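Local atomic coordinates of aromatic-L-amino-acid decarboxylase (Catharanthus roseus, PDB entry 6EEW), a protein that decarboxylates L-tryptophan to tryptamine and 5-hydroxy-L-tryptophan to serotonin, using pyridoxal 5'-phosphate as cofactor. Residues T166-I171 with H203-K208; A257-G260 with A266-P269; G281-V286 with L330-P335. One frame throughout, in Å; residues are numbered along the deposited sequence.

Contact 1: T166-I171 with H203-K208; sequences TTSESI and HTMFPK
Met205 fills the space between the turn ahead of helix 206-212 and the first turn of helix 167-186, and it carries the largest share of the 173 Å² buried here; Ile171 and Ser168 supply most of the opposing surface. Its CG stands anti to the backbone N (chi1 170°), and bends at chi2 and chi3 then carry SD and CE round to Ile171. The chain thus meets two partners in turn. Met205 CG lies 3.2 Å from Ser168 OG, while its SD and CE are 3.7 and 3.6 Å from Ile171 CD1. Ile171 reaches across with its longer branch, extended at chi2 (-177°), and the two side chains meet at a slant. Thr167 CG2 adds a looser contact at 4.3 Å from Met205 CE. No hydrogen bond spans the segments, consistent with the apolar character of Met205. Ser168 OG spends its polarity on OP1 of the pyridoxal-phosphate lysine at position 319, and Thr167 N bonds OP3. Thr166 caps the helix, its OG1 accepting from Glu169 N at 2.9 Å. Met205 against Ser168 is this protein's own packing; the phosphate held at the N-terminal end of a helix is typical of the cofactor site of fold-type I pyridoxal-phosphate enzymes.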
ATOM      1  N   THR A 166      -0.282   1.538   5.850  1.00 47.40           N
ATOM      2  CA  THR A 166       0.613   1.131   6.917  1.00 42.22           C
ATOM      3  C   THR A 166       0.781   2.277   7.898  1.00 49.50           C
ATOM      4  O   THR A 166       0.389   3.420   7.640  1.00 50.50           O
ATOM      5  CB  THR A 166       1.999   0.719   6.398  1.00 47.55           C
ATOM      6  OG1 THR A 166       2.682   1.870   5.882  1.00 50.51           O
ATOM      7  CG2 THR A 166       1.886  -0.316   5.292  1.00 48.14           C
ATOM      8  N   THR A 167       1.358   1.953   9.051  1.00 46.41           N
ATOM      9  CA  THR A 167       1.781   3.014   9.952  1.00 48.30           C
ATOM     10  C   THR A 167       3.019   3.709   9.412  1.00 51.75           C
ATOM     11  O   THR A 167       3.149   4.934   9.516  1.00 55.16           O
ATOM     12  CB  THR A 167       2.035   2.445  11.345  1.00 42.54           C
ATOM     13  OG1 THR A 167       0.805   1.912  11.838  1.00 38.86           O
ATOM     14  CG2 THR A 167       2.509   3.540  12.296  1.00 42.66           C
ATOM     15  N   SER A 168       3.943   2.943   8.832  1.00 52.76           N
ATOM     16  CA  SER A 168       5.184   3.536   8.355  1.00 57.24           C
ATOM     17  C   SER A 168       4.910   4.659   7.364  1.00 56.16           C
ATOM     18  O   SER A 168       5.504   5.737   7.469  1.00 57.45           O
ATOM     19  CB  SER A 168       6.094   2.466   7.757  1.00 56.29           C
ATOM     20  OG  SER A 168       6.721   1.722   8.797  1.00 55.83           O
ATOM     21  N   GLU A 169       3.977   4.457   6.429  1.00 48.71           N
ATOM     22  CA  GLU A 169       3.743   5.513   5.451  1.00 52.81           C
ATOM     23  C   GLU A 169       2.892   6.649   6.014  1.00 53.12           C
ATOM     24  O   GLU A 169       3.041   7.796   5.587  1.00 55.34           O
ATOM     25  CB  GLU A 169       3.133   4.935   4.159  1.00 50.80           C
ATOM     26  CG  GLU A 169       1.823   4.163   4.284  1.00 62.80           C
ATOM     27  CD  GLU A 169       1.273   3.714   2.905  1.00 63.38           C
ATOM     28  OE1 GLU A 169       2.048   3.707   1.925  1.00 60.96           O
ATOM     29  OE2 GLU A 169       0.066   3.385   2.801  1.00 62.69           O
ATOM     30  N   SER A 170       2.037   6.385   6.997  1.00 57.35           N
ATOM     31  CA  SER A 170       1.338   7.488   7.656  1.00 53.22           C
ATOM     32  C   SER A 170       2.316   8.387   8.396  1.00 43.51           C
ATOM     33  O   SER A 170       2.267   9.621   8.274  1.00 47.25           O
ATOM     34  CB  SER A 170       0.278   6.940   8.588  1.00 54.58           C
ATOM     35  OG  SER A 170      -0.648   6.207   7.826  1.00 55.76           O
ATOM     36  N   ILE A 171       3.206   7.787   9.181  1.00 42.44           N
ATOM     37  CA  ILE A 171       4.217   8.569   9.881  1.00 36.26           C
ATOM     38  C   ILE A 171       5.115   9.284   8.885  1.00 47.54           C
ATOM     39  O   ILE A 171       5.482  10.448   9.088  1.00 45.98           O
ATOM     40  CB  ILE A 171       5.028   7.683  10.840  1.00 38.63           C
ATOM     41  CG1 ILE A 171       4.125   7.226  11.994  1.00 49.29           C
ATOM     42  CG2 ILE A 171       6.162   8.473  11.442  1.00 44.06           C
ATOM     43  CD1 ILE A 171       4.843   6.388  13.048  1.00 52.73           C
ATOM     44  N   HIS A 203      12.384   2.171  18.115  1.00 89.36           N
ATOM     45  CA  HIS A 203      13.646   2.423  17.431  1.00 94.38           C
ATOM     46  C   HIS A 203      13.836   1.546  16.197  1.00 98.07           C
ATOM     47  O   HIS A 203      14.908   1.589  15.587  1.00 98.31           O
ATOM     48  CB  HIS A 203      14.835   2.228  18.378  1.00 94.62           C
ATOM     49  CG  HIS A 203      15.126   0.796  18.697  1.00102.46           C
ATOM     50  ND1 HIS A 203      14.381   0.064  19.595  1.00105.78           N
ATOM     51  CD2 HIS A 203      16.074  -0.047  18.221  1.00106.03           C
ATOM     52  CE1 HIS A 203      14.864  -1.165  19.668  1.00106.71           C
ATOM     53  NE2 HIS A 203      15.891  -1.259  18.843  1.00105.98           N
ATOM     54  N   THR A 204      12.839   0.742  15.820  1.00 93.41           N
ATOM     55  CA  THR A 204      12.961  -0.068  14.617  1.00 82.96           C
ATOM     56  C   THR A 204      12.298   0.555  13.400  1.00 79.94           C
ATOM     57  O   THR A 204      12.834   0.443  12.293  1.00 80.38           O
ATOM     58  CB  THR A 204      12.339  -1.450  14.845  1.00 80.39           C
ATOM     59  OG1 THR A 204      12.641  -1.912  16.166  1.00 81.55           O
ATOM     60  CG2 THR A 204      12.881  -2.444  13.834  1.00 80.96           C
ATOM     61  N   MET A 205      11.174   1.236  13.582  1.00 77.59           N
ATOM     62  CA  MET A 205      10.392   1.803  12.488  1.00 70.27           C
ATOM     63  C   MET A 205      10.559   3.307  12.352  1.00 66.90           C
ATOM     64  O   MET A 205      10.699   3.821  11.239  1.00 71.32           O
ATOM     65  CB  MET A 205       8.909   1.454  12.701  1.00 74.72           C
ATOM     66  CG  MET A 205       7.898   2.153  11.787  1.00 83.23           C
ATOM     67  SD  MET A 205       7.322   3.770  12.360  1.00 88.20           S
ATOM     68  CE  MET A 205       6.487   3.333  13.886  1.00 82.46           C
ATOM     69  N   PHE A 206      10.587   4.006  13.485  1.00 61.47           N
ATOM     70  CA  PHE A 206      10.594   5.468  13.487  1.00 55.88           C
ATOM     71  C   PHE A 206      11.883   6.055  12.916  1.00 57.01           C
ATOM     72  O   PHE A 206      11.807   6.966  12.070  1.00 64.43           O
ATOM     73  CB  PHE A 206      10.324   5.943  14.918  1.00 49.90           C
ATOM     74  CG  PHE A 206      10.687   7.364  15.174  1.00 48.94           C
ATOM     75  CD1 PHE A 206       9.903   8.405  14.693  1.00 48.62           C
ATOM     76  CD2 PHE A 206      11.845   7.656  15.867  1.00 45.38           C
ATOM     77  CE1 PHE A 206      10.268   9.730  14.941  1.00 47.68           C
ATOM     78  CE2 PHE A 206      12.221   8.972  16.118  1.00 49.32           C
ATOM     79  CZ  PHE A 206      11.431  10.010  15.653  1.00 48.77           C
ATOM     80  N   PRO A 207      13.073   5.618  13.328  1.00 51.81           N
ATOM     81  CA  PRO A 207      14.298   6.151  12.705  1.00 53.29           C
ATOM     82  C   PRO A 207      14.381   5.882  11.209  1.00 60.50           C
ATOM     83  O   PRO A 207      14.842   6.738  10.438  1.00 53.94           O
ATOM     84  CB  PRO A 207      15.418   5.431  13.471  1.00 49.62           C
ATOM     85  CG  PRO A 207      14.764   4.988  14.787  1.00 49.69           C
ATOM     86  CD  PRO A 207      13.353   4.679  14.430  1.00 50.64           C
ATOM     87  N   LYS A 208      13.987   4.684  10.783  1.00 63.20           N
ATOM     88  CA  LYS A 208      13.971   4.384   9.359  1.00 57.46           C
ATOM     89  C   LYS A 208      13.132   5.410   8.617  1.00 55.05           C
ATOM     90  O   LYS A 208      13.551   5.957   7.588  1.00 52.59           O
ATOM     91  CB  LYS A 208      13.425   2.975   9.132  1.00 54.68           C
ATOM     92  CG  LYS A 208      13.113   2.647   7.675  1.00 57.11           C
ATOM     93  CD  LYS A 208      12.646   1.223   7.539  1.00 58.70           C
ATOM     94  CE  LYS A 208      12.275   0.887   6.108  1.00 63.47           C
ATOM     95  NZ  LYS A 208      11.955  -0.561   5.993  1.00 67.79           N
TER

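Contact 2: A257-G260 with A266-P269; sequences ATLG and ATDP
The carboxylate of Asp268 turns in toward Thr258, and OD2 takes Thr258 N at 2.6 Å on its anti lone pair, with an N-H...O angle of 151°. CG sits beside the residue's own backbone N (chi1 -60°), which puts the acid over the Thr258 backbone; Thr258 CB is 3.3 Å from Asp268 OD2, the two side chains meeting aslant. Asp268 N in turn donates to Thr258 O at 2.9 Å (165°), so backbone and side chain of one residue serve both backbone polar atoms of Thr258. OD1 bonds Ile233 N. With an alanine here, Thr258 N and Ile233 N would probably both lose their carboxylate acceptor. Beyond strand 251-258 the chain doubles back as a short antiparallel excursion before helix 270-280, around a loop holding Thr262, which by similarity binds pyridoxal 5'-phosphate. Leu259 and Thr267 form its single bridge, a non-hydrogen-bonded pair with CA atoms 4.7 Å apart, flanked by the backbone bond from Asp268 N to Thr258 O and by Gly260 N to Ala266 O at 2.8 Å. Leu259 starts out away from the other segment, yet CD1 returns to within 4.1 Å of Thr267 CB. Tyr303 touches Leu259 and Thr267 alike.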
ATOM      1  N   ALA A 257       4.911  10.321  19.393  1.00 48.36           N
ATOM      2  CA  ALA A 257       4.466   9.790  20.674  1.00 41.53           C
ATOM      3  C   ALA A 257       3.708   8.489  20.428  1.00 42.75           C
ATOM      4  O   ALA A 257       2.704   8.473  19.701  1.00 43.87           O
ATOM      5  CB  ALA A 257       3.587  10.806  21.396  1.00 41.51           C
ATOM      6  N   THR A 258       4.162   7.413  21.067  1.00 47.17           N
ATOM      7  CA  THR A 258       3.632   6.074  20.847  1.00 46.20           C
ATOM      8  C   THR A 258       2.666   5.664  21.953  1.00 45.68           C
ATOM      9  O   THR A 258       3.011   5.689  23.142  1.00 46.26           O
ATOM     10  CB  THR A 258       4.763   5.061  20.770  1.00 54.25           C
ATOM     11  OG1 THR A 258       5.741   5.526  19.837  1.00 58.35           O
ATOM     12  CG2 THR A 258       4.220   3.705  20.331  1.00 57.61           C
ATOM     13  N   LEU A 259       1.457   5.287  21.542  1.00 43.51           N
ATOM     14  CA  LEU A 259       0.420   4.753  22.408  1.00 48.66           C
ATOM     15  C   LEU A 259       0.379   3.245  22.179  1.00 54.05           C
ATOM     16  O   LEU A 259      -0.342   2.749  21.316  1.00 63.60           O
ATOM     17  CB  LEU A 259      -0.912   5.417  22.105  1.00 45.72           C
ATOM     18  CG  LEU A 259      -1.935   5.372  23.224  1.00 53.02           C
ATOM     19  CD1 LEU A 259      -1.356   6.053  24.460  1.00 62.60           C
ATOM     20  CD2 LEU A 259      -3.209   6.051  22.775  1.00 47.85           C
ATOM     21  N   GLY A 260       1.185   2.513  22.943  1.00 53.93           N
ATOM     22  CA  GLY A 260       1.229   1.069  22.835  1.00 51.11           C
ATOM     23  C   GLY A 260       2.395   0.578  22.008  1.00 53.42           C
ATOM     24  O   GLY A 260       2.220   0.107  20.879  1.00 55.74           O
ATOM     25  N   ALA A 266       4.075  -0.008  26.115  1.00 43.56           N
ATOM     26  CA  ALA A 266       4.261   1.230  26.861  1.00 48.41           C
ATOM     27  C   ALA A 266       3.365   2.323  26.283  1.00 45.66           C
ATOM     28  O   ALA A 266       2.856   2.221  25.167  1.00 48.54           O
ATOM     29  CB  ALA A 266       5.724   1.669  26.817  1.00 44.65           C
ATOM     30  N   THR A 267       3.134   3.364  27.077  1.00 46.05           N
ATOM     31  CA  THR A 267       2.237   4.448  26.682  1.00 48.39           C
ATOM     32  C   THR A 267       2.918   5.782  26.934  1.00 53.65           C
ATOM     33  O   THR A 267       3.250   6.107  28.081  1.00 59.44           O
ATOM     34  CB  THR A 267       0.907   4.388  27.456  1.00 48.93           C
ATOM     35  OG1 THR A 267       1.174   4.312  28.858  1.00 59.00           O
ATOM     36  CG2 THR A 267       0.077   3.188  27.068  1.00 41.75           C
ATOM     37  N   ASP A 268       3.123   6.540  25.883  1.00 47.98           N
ATOM     38  CA  ASP A 268       3.638   7.887  26.078  1.00 50.71           C
ATOM     39  C   ASP A 268       2.496   8.815  26.457  1.00 44.09           C
ATOM     40  O   ASP A 268       1.404   8.704  25.895  1.00 46.85           O
ATOM     41  CB  ASP A 268       4.323   8.392  24.812  1.00 59.10           C
ATOM     42  CG  ASP A 268       5.490   7.523  24.396  1.00 69.01           C
ATOM     43  OD1 ASP A 268       6.288   7.139  25.280  1.00 65.11           O
ATOM     44  OD2 ASP A 268       5.590   7.211  23.187  1.00 79.48           O
ATOM     45  N   PRO A 269       2.726   9.753  27.384  1.00 50.59           N
ATOM     46  CA  PRO A 269       1.622  10.582  27.893  1.00 52.68           C
ATOM     47  C   PRO A 269       1.280  11.678  26.896  1.00 53.36           C
ATOM     48  O   PRO A 269       2.011  12.663  26.756  1.00 49.70           O
ATOM     49  CB  PRO A 269       2.189  11.144  29.210  1.00 51.66           C
ATOM     50  CG  PRO A 269       3.662  11.223  28.975  1.00 53.72           C
ATOM     51  CD  PRO A 269       4.005  10.064  28.042  1.00 52.96           C
TER

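Contact 3: G281-V286 with L330-P335; sequences GIWIHV and LWVKQP
This is a side-chain contact between two strands that are not neighbours in the mixed seven-stranded sheet: 283-287 and 328-332 are separated by strand 312-315. The nearest CA atoms, of His285 and Val332, stand 9.0 Å apart, and no hydrogen bond links the segments, so the meeting depends on side chains that span the intervening strand on one side of the sheet. His285 and Leu330 do this at about a right angle. Leu330 CD1 comes up to the imidazole at its edge, near the ring plane, 3.7 Å from His285 CE1. Both residues hold CG anti to the backbone N (171° in each), which projects ring and isobutyl group toward one another. The second pair is looser: Trp283 CH2, at the far end of the indole, lies 4.3 Å from Val332 CG1, which approaches obliquely. The polar atoms of the rings are satisfied by the strand between. Ser312 OG bonds both His285 ND1 and Trp283 NE1, and Ser314 OG bonds His285 NE2, fixing the imidazole's rotation from both nitrogens. Phe254 of strand 251-258 meets the indole with ring planes at about 25°, while helix 167-186 lies against this face, Ile171 and Thr174 on His285, Ala178 and Arg181 on Trp283.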
ATOM      1  N   GLY A 281       6.794  24.417  19.033  1.00 59.34           N
ATOM      2  CA  GLY A 281       6.491  24.354  17.614  1.00 49.93           C
ATOM      3  C   GLY A 281       6.803  23.027  16.968  1.00 53.28           C
ATOM      4  O   GLY A 281       7.044  22.970  15.761  1.00 61.28           O
ATOM      5  N   ILE A 282       6.811  21.960  17.748  1.00 56.35           N
ATOM      6  CA  ILE A 282       7.089  20.615  17.267  1.00 45.73           C
ATOM      7  C   ILE A 282       5.793  19.979  16.800  1.00 50.96           C
ATOM      8  O   ILE A 282       4.790  19.991  17.523  1.00 62.25           O
ATOM      9  CB  ILE A 282       7.739  19.773  18.376  1.00 49.04           C
ATOM     10  CG1 ILE A 282       9.045  20.435  18.838  1.00 49.43           C
ATOM     11  CG2 ILE A 282       7.907  18.328  17.925  1.00 54.28           C
ATOM     12  CD1 ILE A 282       9.571  19.928  20.164  1.00 48.85           C
ATOM     13  N   TRP A 283       5.812  19.398  15.607  1.00 43.52           N
ATOM     14  CA  TRP A 283       4.682  18.605  15.145  1.00 45.96           C
ATOM     15  C   TRP A 283       4.642  17.308  15.929  1.00 46.38           C
ATOM     16  O   TRP A 283       5.601  16.536  15.904  1.00 51.77           O
ATOM     17  CB  TRP A 283       4.809  18.294  13.662  1.00 45.65           C
ATOM     18  CG  TRP A 283       3.689  17.479  13.125  1.00 44.93           C
ATOM     19  CD1 TRP A 283       3.252  16.265  13.586  1.00 46.10           C
ATOM     20  CD2 TRP A 283       2.924  17.756  11.953  1.00 50.37           C
ATOM     21  NE1 TRP A 283       2.228  15.801  12.801  1.00 48.80           N
ATOM     22  CE2 TRP A 283       2.015  16.694  11.785  1.00 48.33           C
ATOM     23  CE3 TRP A 283       2.906  18.809  11.036  1.00 49.39           C
ATOM     24  CZ2 TRP A 283       1.093  16.665  10.755  1.00 45.20           C
ATOM     25  CZ3 TRP A 283       1.993  18.775  10.013  1.00 43.14           C
ATOM     26  CH2 TRP A 283       1.100  17.714   9.878  1.00 40.35           C
ATOM     27  N   ILE A 284       3.540  17.047  16.609  1.00 45.59           N
ATOM     28  CA  ILE A 284       3.397  15.818  17.372  1.00 46.71           C
ATOM     29  C   ILE A 284       2.423  14.892  16.661  1.00 43.53           C
ATOM     30  O   ILE A 284       1.281  15.270  16.350  1.00 45.52           O
ATOM     31  CB  ILE A 284       2.974  16.089  18.826  1.00 49.23           C
ATOM     32  CG1 ILE A 284       2.854  14.762  19.584  1.00 50.37           C
ATOM     33  CG2 ILE A 284       1.714  16.955  18.889  1.00 49.38           C
ATOM     34  CD1 ILE A 284       2.657  14.944  21.067  1.00 50.22           C
ATOM     35  N   HIS A 285       2.887  13.677  16.401  1.00 40.49           N
ATOM     36  CA  HIS A 285       2.076  12.639  15.796  1.00 51.36           C
ATOM     37  C   HIS A 285       1.955  11.514  16.803  1.00 58.64           C
ATOM     38  O   HIS A 285       2.959  11.088  17.388  1.00 64.58           O
ATOM     39  CB  HIS A 285       2.685  12.112  14.486  1.00 41.92           C
ATOM     40  CG  HIS A 285       1.978  10.908  13.953  1.00 38.24           C
ATOM     41  ND1 HIS A 285       0.887  10.993  13.115  1.00 38.92           N
ATOM     42  CD2 HIS A 285       2.165   9.586  14.194  1.00 37.88           C
ATOM     43  CE1 HIS A 285       0.441   9.774  12.849  1.00 39.27           C
ATOM     44  NE2 HIS A 285       1.203   8.903  13.489  1.00 37.36           N
ATOM     45  N   VAL A 286       0.735  11.044  17.009  1.00 55.98           N
ATOM     46  CA  VAL A 286       0.471   9.942  17.917  1.00 49.74           C
ATOM     47  C   VAL A 286       0.312   8.686  17.075  1.00 49.27           C
ATOM     48  O   VAL A 286      -0.632   8.565  16.276  1.00 40.59           O
ATOM     49  CB  VAL A 286      -0.751  10.215  18.796  1.00 45.74           C
ATOM     50  CG1 VAL A 286      -1.097   8.988  19.594  1.00 43.70           C
ATOM     51  CG2 VAL A 286      -0.440  11.391  19.728  1.00 43.51           C
ATOM     52  N   LEU A 330      -5.435   7.558   9.328  1.00 43.97           N
ATOM     53  CA  LEU A 330      -4.619   8.712   9.667  1.00 41.64           C
ATOM     54  C   LEU A 330      -5.517   9.933   9.681  1.00 43.44           C
ATOM     55  O   LEU A 330      -6.286  10.150   8.737  1.00 35.13           O
ATOM     56  CB  LEU A 330      -3.496   8.913   8.667  1.00 44.77           C
ATOM     57  CG  LEU A 330      -2.676  10.200   8.743  1.00 42.94           C
ATOM     58  CD1 LEU A 330      -1.753  10.184   9.956  1.00 33.76           C
ATOM     59  CD2 LEU A 330      -1.897  10.355   7.450  1.00 46.08           C
ATOM     60  N   TRP A 331      -5.509  10.649  10.794  1.00 42.48           N
ATOM     61  CA  TRP A 331      -6.181  11.926  10.914  1.00 40.39           C
ATOM     62  C   TRP A 331      -5.156  13.043  11.060  1.00 37.79           C
ATOM     63  O   TRP A 331      -4.119  12.882  11.727  1.00 39.85           O
ATOM     64  CB  TRP A 331      -7.123  11.944  12.111  1.00 46.38           C
ATOM     65  CG  TRP A 331      -8.322  11.054  12.031  1.00 41.02           C
ATOM     66  CD1 TRP A 331      -9.580  11.386  11.601  1.00 45.92           C
ATOM     67  CD2 TRP A 331      -8.389   9.696  12.454  1.00 39.29           C
ATOM     68  NE1 TRP A 331     -10.428  10.303  11.737  1.00 40.42           N
ATOM     69  CE2 TRP A 331      -9.714   9.255  12.258  1.00 36.37           C
ATOM     70  CE3 TRP A 331      -7.452   8.807  12.986  1.00 36.46           C
ATOM     71  CZ2 TRP A 331     -10.116   7.967  12.556  1.00 36.02           C
ATOM     72  CZ3 TRP A 331      -7.848   7.526  13.270  1.00 42.69           C
ATOM     73  CH2 TRP A 331      -9.173   7.112  13.052  1.00 42.76           C
ATOM     74  N   VAL A 332      -5.478  14.189  10.471  1.00 38.56           N
ATOM     75  CA  VAL A 332      -4.607  15.352  10.484  1.00 46.41           C
ATOM     76  C   VAL A 332      -5.454  16.576  10.782  1.00 52.51           C
ATOM     77  O   VAL A 332      -6.536  16.759  10.203  1.00 53.90           O
ATOM     78  CB  VAL A 332      -3.837  15.515   9.164  1.00 46.89           C
ATOM     79  CG1 VAL A 332      -3.013  16.764   9.207  1.00 48.68           C
ATOM     80  CG2 VAL A 332      -2.942  14.321   8.969  1.00 43.12           C
ATOM     81  N   LYS A 333      -4.958  17.408  11.696  1.00 47.97           N
ATOM     82  CA  LYS A 333      -5.701  18.575  12.138  1.00 55.47           C
ATOM     83  C   LYS A 333      -5.628  19.695  11.111  1.00 54.87           C
ATOM     84  O   LYS A 333      -6.571  20.492  11.001  1.00 61.57           O
ATOM     85  CB  LYS A 333      -5.167  19.036  13.497  1.00 54.05           C
ATOM     86  CG  LYS A 333      -6.025  20.069  14.200  1.00 57.60           C
ATOM     87  CD  LYS A 333      -5.569  20.242  15.642  1.00 53.29           C
ATOM     88  CE  LYS A 333      -4.152  20.769  15.711  1.00 47.97           C
ATOM     89  NZ  LYS A 333      -3.670  20.817  17.119  1.00 58.43           N
ATOM     90  N   GLN A 334      -4.526  19.776  10.358  1.00 45.90           N
ATOM     91  CA  GLN A 334      -4.364  20.774   9.305  1.00 44.42           C
ATOM     92  C   GLN A 334      -4.046  20.065   7.989  1.00 40.81           C
ATOM     93  O   GLN A 334      -2.874  19.951   7.592  1.00 40.97           O
ATOM     94  CB  GLN A 334      -3.289  21.787   9.677  1.00 49.76           C
ATOM     95  CG  GLN A 334      -3.723  22.713  10.795  1.00 61.10           C
ATOM     96  CD  GLN A 334      -2.704  23.798  11.065  1.00 70.75           C
ATOM     97  OE1 GLN A 334      -1.678  23.558  11.705  1.00 75.63           O
ATOM     98  NE2 GLN A 334      -2.983  25.008  10.581  1.00 71.99           N
ATOM     99  N   PRO A 335      -5.061  19.561   7.291  1.00 36.08           N
ATOM    100  CA  PRO A 335      -4.783  18.893   6.007  1.00 37.70           C
ATOM    101  C   PRO A 335      -3.947  19.738   5.059  1.00 45.86           C
ATOM    102  O   PRO A 335      -3.073  19.185   4.392  1.00 50.14           O
ATOM    103  CB  PRO A 335      -6.186  18.608   5.452  1.00 34.54           C
ATOM    104  CG  PRO A 335      -7.047  18.506   6.647  1.00 38.62           C
ATOM    105  CD  PRO A 335      -6.490  19.495   7.646  1.00 38.63           C
TER

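In the fold
From the N terminus the three contacts follow in series, none nested in or crossing another. Contact 1 closes a loop of 31 intervening residues that takes in most of helix 167-186 and strand 194-199. Contact 2 closes a far shorter one, five residues, at the end of strand 251-258. Contact 3 spans 43 residues, passing through strand 312-315. Contacts 2 and 3 share the large sheet: Ala257 N probably donates to His285 O, 2.9 Å away. Contacts 1 and 3 join helix to sheet, Ser170 OG lying 4.0 Å from Leu330 CB. Contacts 1 and 2 do not touch, their nearest atoms being about 6 Å apart.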